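Side-chain contacts in polymerase X (Deinococcus radiodurans, PDB 2W9M), which probably catalyses template-directed DNA synthesis from deoxyribonucleoside triphosphates, as a family X polymerase, and carries a zinc-binding PHP domain: residues A[119-124]-A[152-157]; A[123-128]-A[166-171]; A[162-167]-A[489-494]; A[192-197]-A[461-466]. One frame throughout, in Å; residues are numbered along the deposited sequence.

Contacts 1 and 2 are buried and both use helix 121-130, which packs on helix 141-157 in the first and on helix 163-176 in the second. Contact 3 takes the beginning of helix 163-176 across to the loop after strand 485-489, beside the zinc site. Contact 4, some 8 Å from it between centres, joins the start of strand 194-203 to the turn 461-466 and is partly open to solvent. Contact 1 is apolar, whereas contacts 2 and 3 each set an arginine guanidinium against small aliphatic groups, and contact 4 brings leucines against a threonine hydroxyl. A backbone link between A493 and L462 ties contacts 3 and 4 together.

Contact 1. Residues A[119-124]-A[152-157]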
loop_
_atom_site.group_PDB
_atom_site.type_symbol
_atom_site.label_atom_id
_atom_site.label_comp_id
_atom_site.label_asym_id
_atom_site.label_seq_id
_atom_site.Cartn_x
_atom_site.Cartn_y
_atom_site.Cartn_z
ATOM N N ASP A 119 1.577 -10.181 -6.790
ATOM C CA ASP A 119 2.506 -9.378 -6.005
ATOM C C ASP A 119 2.155 -9.260 -4.523
ATOM O O ASP A 119 2.821 -8.527 -3.792
ATOM C CB ASP A 119 2.597 -7.970 -6.599
ATOM C CG ASP A 119 1.315 -7.171 -6.403
ATOM O OD1 ASP A 119 0.232 -7.794 -6.312
ATOM O OD2 ASP A 119 1.387 -5.922 -6.340
ATOM N N SER A 120 1.114 -9.957 -4.074
ATOM C CA SER A 120 0.742 -9.897 -2.661
ATOM C C SER A 120 0.012 -11.142 -2.187
ATOM O O SER A 120 -0.490 -11.924 -2.990
ATOM C CB SER A 120 -0.100 -8.651 -2.369
ATOM O OG SER A 120 -1.361 -8.715 -3.014
ATOM N N LEU A 121 -0.034 -11.323 -0.873
ATOM C CA LEU A 121 -0.752 -12.438 -0.274
ATOM C C LEU A 121 -2.196 -12.496 -0.755
ATOM O O LEU A 121 -2.701 -13.557 -1.128
ATOM C CB LEU A 121 -0.716 -12.327 1.249
ATOM C CG LEU A 121 0.309 -13.237 1.923
ATOM C CD1 LEU A 121 1.458 -13.554 0.977
ATOM C CD2 LEU A 121 0.799 -12.623 3.222
ATOM N N GLU A 122 -2.856 -11.346 -0.743
ATOM C CA GLU A 122 -4.247 -11.270 -1.163
ATOM C C GLU A 122 -4.427 -11.642 -2.634
ATOM O O GLU A 122 -5.347 -12.377 -2.990
ATOM C CB GLU A 122 -4.806 -9.872 -0.893
ATOM C CG GLU A 122 -6.101 -9.574 -1.619
ATOM C CD GLU A 122 -7.181 -10.602 -1.338
ATOM O OE1 GLU A 122 -8.092 -10.736 -2.179
ATOM O OE2 GLU A 122 -7.117 -11.279 -0.287
ATOM N N ARG A 123 -3.546 -11.123 -3.484
ATOM C CA ARG A 123 -3.589 -11.407 -4.917
ATOM C C ARG A 123 -3.222 -12.868 -5.219
ATOM O O ARG A 123 -3.704 -13.449 -6.194
ATOM C CB ARG A 123 -2.663 -10.443 -5.668
ATOM C CG ARG A 123 -2.515 -10.722 -7.150
ATOM C CD ARG A 123 -3.729 -10.259 -7.937
ATOM N NE ARG A 123 -3.557 -10.500 -9.368
ATOM C CZ ARG A 123 -3.951 -11.603 -9.999
ATOM N NH1 ARG A 123 -4.554 -12.578 -9.330
ATOM N NH2 ARG A 123 -3.744 -11.728 -11.303
ATOM N N LEU A 124 -2.371 -13.452 -4.378
ATOM C CA LEU A 124 -2.033 -14.867 -4.478
ATOM C C LEU A 124 -3.262 -15.692 -4.126
ATOM O O LEU A 124 -3.560 -16.693 -4.778
ATOM C CB LEU A 124 -0.897 -15.220 -3.516
ATOM C CG LEU A 124 0.137 -16.277 -3.917
ATOM C CD1 LEU A 124 0.889 -16.766 -2.685
ATOM C CD2 LEU A 124 -0.484 -17.446 -4.655
ATOM N N VAL A 152 -3.534 -19.109 4.090
ATOM C CA VAL A 152 -4.511 -19.069 5.174
ATOM C C VAL A 152 -3.828 -19.028 6.543
ATOM O O VAL A 152 -4.334 -18.413 7.476
ATOM C CB VAL A 152 -5.480 -20.263 5.126
ATOM C CG1 VAL A 152 -6.289 -20.340 6.415
ATOM C CG2 VAL A 152 -6.400 -20.150 3.925
ATOM N N PHE A 153 -2.675 -19.677 6.656
ATOM C CA PHE A 153 -1.926 -19.668 7.906
ATOM C C PHE A 153 -1.380 -18.278 8.212
ATOM O O PHE A 153 -1.451 -17.820 9.355
ATOM C CB PHE A 153 -0.779 -20.681 7.870
ATOM C CG PHE A 153 -1.191 -22.077 8.239
ATOM C CD1 PHE A 153 -1.413 -23.031 7.260
ATOM C CD2 PHE A 153 -1.352 -22.436 9.568
ATOM C CE1 PHE A 153 -1.790 -24.316 7.599
ATOM C CE2 PHE A 153 -1.730 -23.721 9.913
ATOM C CZ PHE A 153 -1.949 -24.661 8.927
ATOM N N LEU A 154 -0.829 -17.614 7.197
ATOM C CA LEU A 154 -0.295 -16.270 7.379
ATOM C C LEU A 154 -1.389 -15.336 7.885
ATOM O O LEU A 154 -1.168 -14.552 8.810
ATOM C CB LEU A 154 0.315 -15.718 6.086
ATOM C CG LEU A 154 1.773 -16.057 5.762
ATOM C CD1 LEU A 154 2.486 -16.551 7.009
ATOM C CD2 LEU A 154 1.870 -17.090 4.653
ATOM N N PHE A 155 -2.571 -15.439 7.284
ATOM C CA PHE A 155 -3.690 -14.571 7.635
ATOM C C PHE A 155 -4.186 -14.778 9.065
ATOM O O PHE A 155 -4.502 -13.815 9.762
ATOM C CB PHE A 155 -4.854 -14.742 6.654
ATOM C CG PHE A 155 -4.658 -14.029 5.346
ATOM C CD1 PHE A 155 -5.401 -14.382 4.232
ATOM C CD2 PHE A 155 -3.723 -13.014 5.228
ATOM C CE1 PHE A 155 -5.224 -13.728 3.026
ATOM C CE2 PHE A 155 -3.539 -12.357 4.024
ATOM C CZ PHE A 155 -4.293 -12.716 2.922
ATOM N N GLU A 156 -4.260 -16.030 9.499
ATOM C CA GLU A 156 -4.769 -16.333 10.834
ATOM C C GLU A 156 -3.796 -15.907 11.930
ATOM O O GLU A 156 -4.196 -15.673 13.067
ATOM C CB GLU A 156 -5.126 -17.818 10.952
ATOM C CG GLU A 156 -6.235 -18.230 9.999
ATOM C CD GLU A 156 -6.745 -19.633 10.242
ATOM O OE1 GLU A 156 -5.924 -20.518 10.566
ATOM O OE2 GLU A 156 -7.969 -19.850 10.102
ATOM N N ALA A 157 -2.521 -15.794 11.575
ATOM C CA ALA A 157 -1.498 -15.328 12.502
ATOM C C ALA A 157 -1.744 -13.875 12.896
ATOM O O ALA A 157 -1.794 -13.537 14.080
ATOM C CB ALA A 157 -0.115 -15.485 11.884
#
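E122, whose backbone N sits at the edge of the F155 ring, belongs to a helix start held by its shortest polar bond, L124 N to S120 O at 2.8 Å. S120 is the N-cap of helix 121-130: its OG also accepts from R123 N, at 3.3 Å with an N-H...O angle of 159°. Onto this capped first turn comes the phenyl group of F155 from helix 141-157. With its CG anti to the carbonyl carbon (chi1 -78°), F155 swings its far end across the gap. L121 CB lies 4.0 Å from F155 CE2 and equally close to CZ, approaching the ring obliquely, while E122 N reaches CZ at 4.2 Å near the ring plane. One step back along the helix, L154 CB meets L121 CD2 at 4.2 Å. V102 touches both leucines, and L121 also packs on L99, so L121 is buried among largely apolar neighbours, with L154 nearer the surface, in the helical region that carries helix-hairpin-helix sequence motifs in this polymerase. The carboxylate of E122 is turned to another task, a salt bridge to R125 one turn on. No hydrogen bond or ion pair spans the two helices; S120 takes R123 N and L124 N, and E122 OE1 pairs with R125, which leaves shape and apolar burial to hold F155 and L154 against the turn.

Contact 2. Residues A[123-128]-A[166-171]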
loop_
_atom_site.group_PDB
_atom_site.type_symbol
_atom_site.label_atom_id
_atom_site.label_comp_id
_atom_site.label_asym_id
_atom_site.label_seq_id
_atom_site.Cartn_x
_atom_site.Cartn_y
_atom_site.Cartn_z
ATOM N N ARG A 123 -3.546 -11.123 -3.484
ATOM C CA ARG A 123 -3.589 -11.407 -4.917
ATOM C C ARG A 123 -3.222 -12.868 -5.219
ATOM O O ARG A 123 -3.704 -13.449 -6.194
ATOM C CB ARG A 123 -2.663 -10.443 -5.668
ATOM C CG ARG A 123 -2.515 -10.722 -7.150
ATOM C CD ARG A 123 -3.729 -10.259 -7.937
ATOM N NE ARG A 123 -3.557 -10.500 -9.368
ATOM C CZ ARG A 123 -3.951 -11.603 -9.999
ATOM N NH1 ARG A 123 -4.554 -12.578 -9.330
ATOM N NH2 ARG A 123 -3.744 -11.728 -11.303
ATOM N N LEU A 124 -2.371 -13.452 -4.378
ATOM C CA LEU A 124 -2.033 -14.867 -4.478
ATOM C C LEU A 124 -3.262 -15.692 -4.126
ATOM O O LEU A 124 -3.560 -16.693 -4.778
ATOM C CB LEU A 124 -0.897 -15.220 -3.516
ATOM C CG LEU A 124 0.137 -16.277 -3.917
ATOM C CD1 LEU A 124 0.889 -16.766 -2.685
ATOM C CD2 LEU A 124 -0.484 -17.446 -4.655
ATOM N N ARG A 125 -3.976 -15.266 -3.088
ATOM C CA ARG A 125 -5.162 -15.984 -2.635
ATOM C C ARG A 125 -6.250 -15.986 -3.702
ATOM O O ARG A 125 -6.961 -16.974 -3.876
ATOM C CB ARG A 125 -5.706 -15.383 -1.346
ATOM C CG ARG A 125 -7.034 -15.975 -0.940
ATOM C CD ARG A 125 -7.808 -15.042 -0.044
ATOM N NE ARG A 125 -9.206 -15.008 -0.449
ATOM C CZ ARG A 125 -9.739 -14.037 -1.180
ATOM N NH1 ARG A 125 -8.992 -13.014 -1.564
ATOM N NH2 ARG A 125 -11.017 -14.080 -1.518
ATOM N N GLU A 126 -6.375 -14.876 -4.416
ATOM C CA GLU A 126 -7.335 -14.790 -5.507
ATOM C C GLU A 126 -6.911 -15.671 -6.678
ATOM O O GLU A 126 -7.745 -16.319 -7.315
ATOM C CB GLU A 126 -7.493 -13.342 -5.968
ATOM C CG GLU A 126 -8.121 -12.439 -4.921
ATOM C CD GLU A 126 -7.917 -10.967 -5.220
ATOM O OE1 GLU A 126 -7.001 -10.635 -6.005
ATOM O OE2 GLU A 126 -8.672 -10.138 -4.667
ATOM N N ALA A 127 -5.611 -15.696 -6.959
ATOM C CA ALA A 127 -5.088 -16.509 -8.052
ATOM C C ALA A 127 -5.368 -17.983 -7.800
ATOM O O ALA A 127 -5.678 -18.727 -8.727
ATOM C CB ALA A 127 -3.603 -16.276 -8.231
ATOM N N ALA A 128 -5.262 -18.394 -6.542
ATOM C CA ALA A 128 -5.570 -19.766 -6.162
ATOM C C ALA A 128 -7.059 -20.031 -6.370
ATOM O O ALA A 128 -7.453 -21.060 -6.918
ATOM C CB ALA A 128 -5.175 -20.021 -4.708
ATOM N N GLY A 166 -9.349 -7.550 3.714
ATOM C CA GLY A 166 -10.675 -7.342 4.268
ATOM C C GLY A 166 -11.682 -6.876 3.230
ATOM O O GLY A 166 -12.820 -7.339 3.194
ATOM N N LEU A 167 -11.260 -5.954 2.377
ATOM C CA LEU A 167 -12.144 -5.396 1.358
ATOM C C LEU A 167 -12.434 -6.415 0.258
ATOM O O LEU A 167 -13.570 -6.540 -0.196
ATOM C CB LEU A 167 -11.533 -4.124 0.763
ATOM C CG LEU A 167 -12.436 -3.158 -0.007
ATOM C CD1 LEU A 167 -13.769 -3.000 0.693
ATOM C CD2 LEU A 167 -11.751 -1.806 -0.160
ATOM N N ALA A 168 -11.402 -7.141 -0.165
ATOM C CA ALA A 168 -11.560 -8.192 -1.169
ATOM C C ALA A 168 -12.533 -9.270 -0.699
ATOM O O ALA A 168 -13.421 -9.678 -1.443
ATOM C CB ALA A 168 -10.210 -8.810 -1.508
ATOM N N VAL A 169 -12.361 -9.731 0.536
ATOM C CA VAL A 169 -13.232 -10.766 1.084
ATOM C C VAL A 169 -14.674 -10.277 1.229
ATOM O O VAL A 169 -15.613 -10.993 0.883
ATOM C CB VAL A 169 -12.707 -11.309 2.428
ATOM C CG1 VAL A 169 -13.747 -12.210 3.078
ATOM C CG2 VAL A 169 -11.393 -12.059 2.213
ATOM N N ALA A 170 -14.853 -9.057 1.723
ATOM C CA ALA A 170 -16.196 -8.494 1.841
ATOM C C ALA A 170 -16.857 -8.355 0.471
ATOM O O ALA A 170 -18.043 -8.653 0.311
ATOM C CB ALA A 170 -16.167 -7.157 2.561
ATOM N N GLU A 171 -16.092 -7.907 -0.519
ATOM C CA GLU A 171 -16.606 -7.798 -1.886
ATOM C C GLU A 171 -17.003 -9.160 -2.463
ATOM O O GLU A 171 -18.025 -9.280 -3.137
ATOM C CB GLU A 171 -15.595 -7.088 -2.795
ATOM C CG GLU A 171 -15.389 -7.748 -4.163
ATOM C CD GLU A 171 -13.995 -8.363 -4.334
ATOM O OE1 GLU A 171 -13.001 -7.598 -4.365
ATOM O OE2 GLU A 171 -13.893 -9.606 -4.457
#
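The guanidinium of R125 has V169 CG2 over one face, 4.2 Å above the plane and centred on it, while the methyl of A168 comes in obliquely, 4.4 Å from R125 NH1. This is helix-on-helix packing: helix 121-130 runs beside helix 163-176 with the two segments 30° from parallel and their axes 11.4 Å apart. A168 and V169 present their methyls to the long side chains of R125 and E126, which span the distance between the helices. The arginine's nitrogens are engaged by carboxylates outside the two segments, NH1 by E122, NH2 by E172 and NE by E229; these partners probably fix the rotation of the flat group and offset the buried charge. Beyond the arginine, V169 also leans on V231 and V233 of strand 231-238, so the helix rests between the helical region and the mixed sheet, consistent with the palm of family X polymerases. E126 meets the same methyl of A168 beside the arginine. Its OE2 has like charges nearby, E171 OE1 at 5.0 Å and E122, whose own partner is R125. The E126 chain, extended beyond CG (chi2 164°), lays its OE2 3.8 Å from A168 CB.

Contact 3. Residues A[162-167]-A[489-494]; sequences SLRAGL and NANAAR
A loop of the zinc-binding PHP domain, the one leaving strand 485-489 of its parallel sheet, here receives R164 from the first turn of helix 163-176, so the contact joins the polymerase part of the chain to the metal-binding part. R164 leaves its backbone with CG anti to N and then bends at chi3 (-70°), which lays the guanidinium on A492. The methyl of A492 sits over one face, 3.3 Å above the plane and offset toward the rim, with NH2 of R164 3.4 Å from A492 CB. N491 ND2 stands at the guanidinium edge, with no hydrogen bond to it. The charge is met by D525, in a salt bridge to R164 NH2. With an alanine in place of R164, D525 would probably lose its mate and the methyl of A492 its flat cover. The loop keeps its shape through two successive Asx turns: N489 OD1 accepts from N491 N at 3.1 Å, and N491 OD1 accepts from A493 N at 2.9 Å, that donor tilted 31° from the carbonyl plane. N489 also gives ND2 to D516, a zinc ligand, and is thus a second-shell residue. On the helix side, S162 is the N-cap, its OG taking A165 N at 3.3 Å in a nearly straight bond of 174°.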
loop_
_atom_site.group_PDB
_atom_site.type_symbol
_atom_site.label_atom_id
_atom_site.label_comp_id
_atom_site.label_asym_id
_atom_site.label_seq_id
_atom_site.Cartn_x
_atom_site.Cartn_y
_atom_site.Cartn_z
ATOM N N SER A 162 -5.044 -6.559 6.489
ATOM C CA SER A 162 -4.820 -5.383 5.660
ATOM C C SER A 162 -6.143 -4.955 5.046
ATOM O O SER A 162 -7.047 -5.773 4.886
ATOM C CB SER A 162 -3.793 -5.669 4.555
ATOM O OG SER A 162 -4.317 -6.526 3.553
ATOM N N LEU A 163 -6.257 -3.674 4.712
ATOM C CA LEU A 163 -7.466 -3.166 4.076
ATOM C C LEU A 163 -7.768 -3.936 2.796
ATOM O O LEU A 163 -8.928 -4.128 2.439
ATOM C CB LEU A 163 -7.323 -1.679 3.760
ATOM C CG LEU A 163 -8.501 -1.027 3.032
ATOM C CD1 LEU A 163 -9.796 -1.220 3.817
ATOM C CD2 LEU A 163 -8.229 0.451 2.788
ATOM N N ARG A 164 -6.717 -4.376 2.108
ATOM C CA ARG A 164 -6.871 -5.097 0.848
ATOM C C ARG A 164 -7.592 -6.432 1.035
ATOM O O ARG A 164 -8.576 -6.707 0.357
ATOM C CB ARG A 164 -5.508 -5.321 0.181
ATOM C CG ARG A 164 -5.596 -6.047 -1.150
ATOM C CD ARG A 164 -4.232 -6.498 -1.663
ATOM N NE ARG A 164 -3.393 -5.384 -2.096
ATOM C CZ ARG A 164 -2.273 -5.012 -1.484
ATOM N NH1 ARG A 164 -1.853 -5.671 -0.411
ATOM N NH2 ARG A 164 -1.572 -3.984 -1.946
ATOM N N ALA A 165 -7.095 -7.256 1.955
ATOM C CA ALA A 165 -7.703 -8.557 2.234
ATOM C C ALA A 165 -9.135 -8.434 2.745
ATOM O O ALA A 165 -10.031 -9.131 2.273
ATOM C CB ALA A 165 -6.853 -9.342 3.226
ATOM N N GLY A 166 -9.349 -7.550 3.714
ATOM C CA GLY A 166 -10.675 -7.342 4.268
ATOM C C GLY A 166 -11.682 -6.876 3.230
ATOM O O GLY A 166 -12.820 -7.339 3.194
ATOM N N LEU A 167 -11.260 -5.954 2.377
ATOM C CA LEU A 167 -12.144 -5.396 1.358
ATOM C C LEU A 167 -12.434 -6.415 0.258
ATOM O O LEU A 167 -13.570 -6.540 -0.196
ATOM C CB LEU A 167 -11.533 -4.124 0.763
ATOM C CG LEU A 167 -12.436 -3.158 -0.007
ATOM C CD1 LEU A 167 -13.769 -3.000 0.693
ATOM C CD2 LEU A 167 -11.751 -1.806 -0.160
ATOM N N ASN A 489 1.100 7.145 -0.516
ATOM C CA ASN A 489 1.371 5.888 -1.192
ATOM C C ASN A 489 0.171 4.965 -1.090
ATOM O O ASN A 489 -0.215 4.547 0.002
ATOM C CB ASN A 489 2.631 5.238 -0.616
ATOM C CG ASN A 489 3.201 4.167 -1.519
ATOM O OD1 ASN A 489 2.580 3.131 -1.740
ATOM N ND2 ASN A 489 4.394 4.413 -2.046
ATOM N N ALA A 490 -0.422 4.664 -2.237
ATOM C CA ALA A 490 -1.661 3.896 -2.291
ATOM C C ALA A 490 -1.488 2.399 -2.029
ATOM O O ALA A 490 -2.474 1.695 -1.818
ATOM C CB ALA A 490 -2.371 4.127 -3.623
ATOM N N ASN A 491 -0.253 1.903 -2.053
ATOM C CA ASN A 491 -0.021 0.490 -1.749
ATOM C C ASN A 491 -0.582 0.155 -0.370
ATOM O O ASN A 491 -0.245 0.813 0.611
ATOM C CB ASN A 491 1.467 0.132 -1.842
ATOM C CG ASN A 491 1.735 -1.346 -1.573
ATOM O OD1 ASN A 491 1.727 -1.798 -0.428
ATOM N ND2 ASN A 491 1.984 -2.100 -2.633
ATOM N N ALA A 492 -1.436 -0.864 -0.307
ATOM C CA ALA A 492 -2.166 -1.215 0.917
ATOM C C ALA A 492 -1.281 -1.495 2.133
ATOM O O ALA A 492 -1.748 -1.431 3.271
ATOM C CB ALA A 492 -3.099 -2.396 0.662
ATOM N N ALA A 493 -0.011 -1.809 1.902
ATOM C CA ALA A 493 0.900 -2.078 3.010
ATOM C C ALA A 493 1.596 -0.811 3.475
ATOM O O ALA A 493 2.334 -0.826 4.461
ATOM C CB ALA A 493 1.920 -3.123 2.628
ATOM N N ARG A 494 1.361 0.289 2.774
ATOM C CA ARG A 494 1.974 1.554 3.157
ATOM C C ARG A 494 0.950 2.579 3.640
ATOM O O ARG A 494 0.973 2.974 4.808
ATOM C CB ARG A 494 2.814 2.113 2.012
ATOM C CG ARG A 494 4.050 1.280 1.711
ATOM C CD ARG A 494 4.862 1.899 0.588
ATOM N NE ARG A 494 5.985 1.057 0.190
ATOM C CZ ARG A 494 7.131 0.972 0.858
ATOM N NH1 ARG A 494 7.309 1.668 1.973
ATOM N NH2 ARG A 494 8.100 0.184 0.413
#

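Contact 4. Residues A[192-197]-A[461-466]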
loop_
_atom_site.group_PDB
_atom_site.type_symbol
_atom_site.label_atom_id
_atom_site.label_comp_id
_atom_site.label_asym_id
_atom_site.label_seq_id
_atom_site.Cartn_x
_atom_site.Cartn_y
_atom_site.Cartn_z
ATOM N N LEU A 192 -10.245 1.980 6.976
ATOM C CA LEU A 192 -9.228 1.826 8.001
ATOM C C LEU A 192 -8.015 1.120 7.393
ATOM O O LEU A 192 -8.144 0.036 6.828
ATOM C CB LEU A 192 -9.790 1.026 9.178
ATOM C CG LEU A 192 -9.403 1.540 10.562
ATOM C CD1 LEU A 192 -9.974 2.927 10.756
ATOM C CD2 LEU A 192 -9.890 0.594 11.647
ATOM N N GLU A 193 -6.842 1.740 7.496
ATOM C CA GLU A 193 -5.618 1.167 6.930
ATOM C C GLU A 193 -5.417 -0.284 7.371
ATOM O O GLU A 193 -4.867 -1.103 6.636
ATOM C CB GLU A 193 -4.393 2.017 7.289
ATOM C CG GLU A 193 -4.260 2.348 8.771
ATOM C CD GLU A 193 -5.068 3.571 9.183
ATOM O OE1 GLU A 193 -5.439 4.374 8.299
ATOM O OE2 GLU A 193 -5.326 3.732 10.395
ATOM N N THR A 194 -5.876 -0.589 8.576
ATOM C CA THR A 194 -5.865 -1.949 9.089
ATOM C C THR A 194 -7.282 -2.303 9.549
ATOM O O THR A 194 -8.030 -1.429 9.986
ATOM C CB THR A 194 -4.859 -2.094 10.235
ATOM O OG1 THR A 194 -3.572 -2.422 9.694
ATOM C CG2 THR A 194 -5.286 -3.185 11.175
ATOM N N VAL A 195 -7.653 -3.576 9.436
ATOM C CA VAL A 195 -9.050 -3.983 9.572
ATOM C C VAL A 195 -9.254 -5.211 10.463
ATOM O O VAL A 195 -8.574 -6.226 10.302
ATOM C CB VAL A 195 -9.653 -4.258 8.186
ATOM C CG1 VAL A 195 -10.646 -5.391 8.248
ATOM C CG2 VAL A 195 -10.290 -3.000 7.629
ATOM N N ARG A 196 -10.201 -5.122 11.394
ATOM C CA ARG A 196 -10.447 -6.216 12.333
ATOM C C ARG A 196 -11.134 -7.411 11.680
ATOM O O ARG A 196 -10.939 -8.553 12.097
ATOM C CB ARG A 196 -11.269 -5.736 13.530
ATOM C CG ARG A 196 -12.592 -5.081 13.160
ATOM C CD ARG A 196 -13.324 -4.564 14.399
ATOM N NE ARG A 196 -14.462 -5.396 14.783
ATOM C CZ ARG A 196 -14.367 -6.594 15.351
ATOM N NH1 ARG A 196 -13.180 -7.132 15.598
ATOM N NH2 ARG A 196 -15.466 -7.261 15.666
ATOM N N ALA A 197 -11.943 -7.144 10.661
ATOM C CA ALA A 197 -12.652 -8.209 9.964
ATOM C C ALA A 197 -13.280 -7.727 8.664
ATOM O O ALA A 197 -13.440 -6.527 8.445
ATOM C CB ALA A 197 -13.722 -8.803 10.868
ATOM N N LEU A 461 5.488 0.017 7.264
ATOM C CA LEU A 461 4.857 -1.095 6.554
ATOM C C LEU A 461 3.803 -1.762 7.433
ATOM O O LEU A 461 4.138 -2.492 8.359
ATOM C CB LEU A 461 5.894 -2.130 6.115
ATOM C CG LEU A 461 6.805 -1.725 4.955
ATOM C CD1 LEU A 461 7.675 -2.899 4.540
ATOM C CD2 LEU A 461 5.986 -1.217 3.779
ATOM N N LEU A 462 2.531 -1.512 7.139
ATOM C CA LEU A 462 1.438 -2.038 7.955
ATOM C C LEU A 462 1.575 -3.536 8.253
ATOM O O LEU A 462 1.731 -4.345 7.341
ATOM C CB LEU A 462 0.080 -1.768 7.299
ATOM C CG LEU A 462 -0.553 -0.381 7.436
ATOM C CD1 LEU A 462 0.104 0.377 8.571
ATOM C CD2 LEU A 462 -0.462 0.417 6.150
ATOM N N LEU A 463 1.503 -3.885 9.537
ATOM C CA LEU A 463 1.526 -5.276 9.995
ATOM C C LEU A 463 2.906 -5.926 9.935
ATOM O O LEU A 463 3.024 -7.137 10.106
ATOM C CB LEU A 463 0.517 -6.134 9.222
ATOM C CG LEU A 463 -0.952 -5.721 9.282
ATOM C CD1 LEU A 463 -1.804 -6.663 8.449
ATOM C CD2 LEU A 463 -1.445 -5.685 10.715
ATOM N N ARG A 464 3.943 -5.130 9.695
ATOM C CA ARG A 464 5.301 -5.667 9.610
ATOM C C ARG A 464 6.311 -4.880 10.444
ATOM O O ARG A 464 7.014 -5.447 11.277
ATOM C CB ARG A 464 5.754 -5.746 8.147
ATOM C CG ARG A 464 7.214 -6.150 7.971
ATOM C CD ARG A 464 7.545 -6.444 6.512
ATOM N NE ARG A 464 6.795 -7.591 6.016
ATOM C CZ ARG A 464 7.217 -8.847 6.106
ATOM N NH1 ARG A 464 8.387 -9.115 6.669
ATOM N NH2 ARG A 464 6.473 -9.836 5.632
ATOM N N ARG A 465 6.384 -3.573 10.210
ATOM C CA ARG A 465 7.302 -2.705 10.941
ATOM C C ARG A 465 6.775 -1.273 10.966
ATOM O O ARG A 465 6.264 -0.780 9.965
ATOM C CB ARG A 465 8.684 -2.711 10.279
ATOM C CG ARG A 465 8.670 -2.147 8.863
ATOM C CD ARG A 465 9.780 -1.133 8.635
ATOM N NE ARG A 465 10.851 -1.665 7.802
ATOM C CZ ARG A 465 10.929 -1.492 6.486
ATOM N NH1 ARG A 465 9.997 -0.800 5.845
ATOM N NH2 ARG A 465 11.944 -2.010 5.809
ATOM N N PRO A 466 6.889 -0.601 12.119
ATOM C CA PRO A 466 6.574 0.830 12.200
ATOM C C PRO A 466 7.562 1.639 11.364
ATOM O O PRO A 466 8.584 1.100 10.939
ATOM C CB PRO A 466 6.778 1.140 13.687
ATOM C CG PRO A 466 7.699 0.044 14.168
ATOM C CD PRO A 466 7.195 -1.158 13.445
#
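Between the polymerase part of the chain and the PHP domain, T194, at the start of strand 194-203, faces the leucines L462 and L463 of a turn some way from the zinc ions; the side chain of L462 is about 14 Å from the nearest bound zinc. The hydroxyl does the touching: T194 OG1 lies 4.0 Å from L463 CD2 and 4.3 Å from L462 CG. It gets there because OG1 is anti to the carbonyl carbon (chi1 -88°). The side chains of T194 and L463 meet at a slant. Residues 461-464 form a type II beta turn, L463 taking the left-handed position with a positive phi of 75°, and R464 and R465 face L461 as a classic beta bulge. L461 O therefore accepts twice, from R464 N at 3.0 Å and from R465 N at 3.1 Å, while L461 N donates to R465 O at 2.9 Å. These bonds probably help keep the turn in shape, with L462 and L463 presented to T194, and the backbone of L462 is bonded in addition to A493 in the neighbouring loop. E193 contributes its CB, 4.4 Å from L462 CD2, while its carboxylate leads off to a salt bridge with R500. L463 also lies against R158, and T194 against R160.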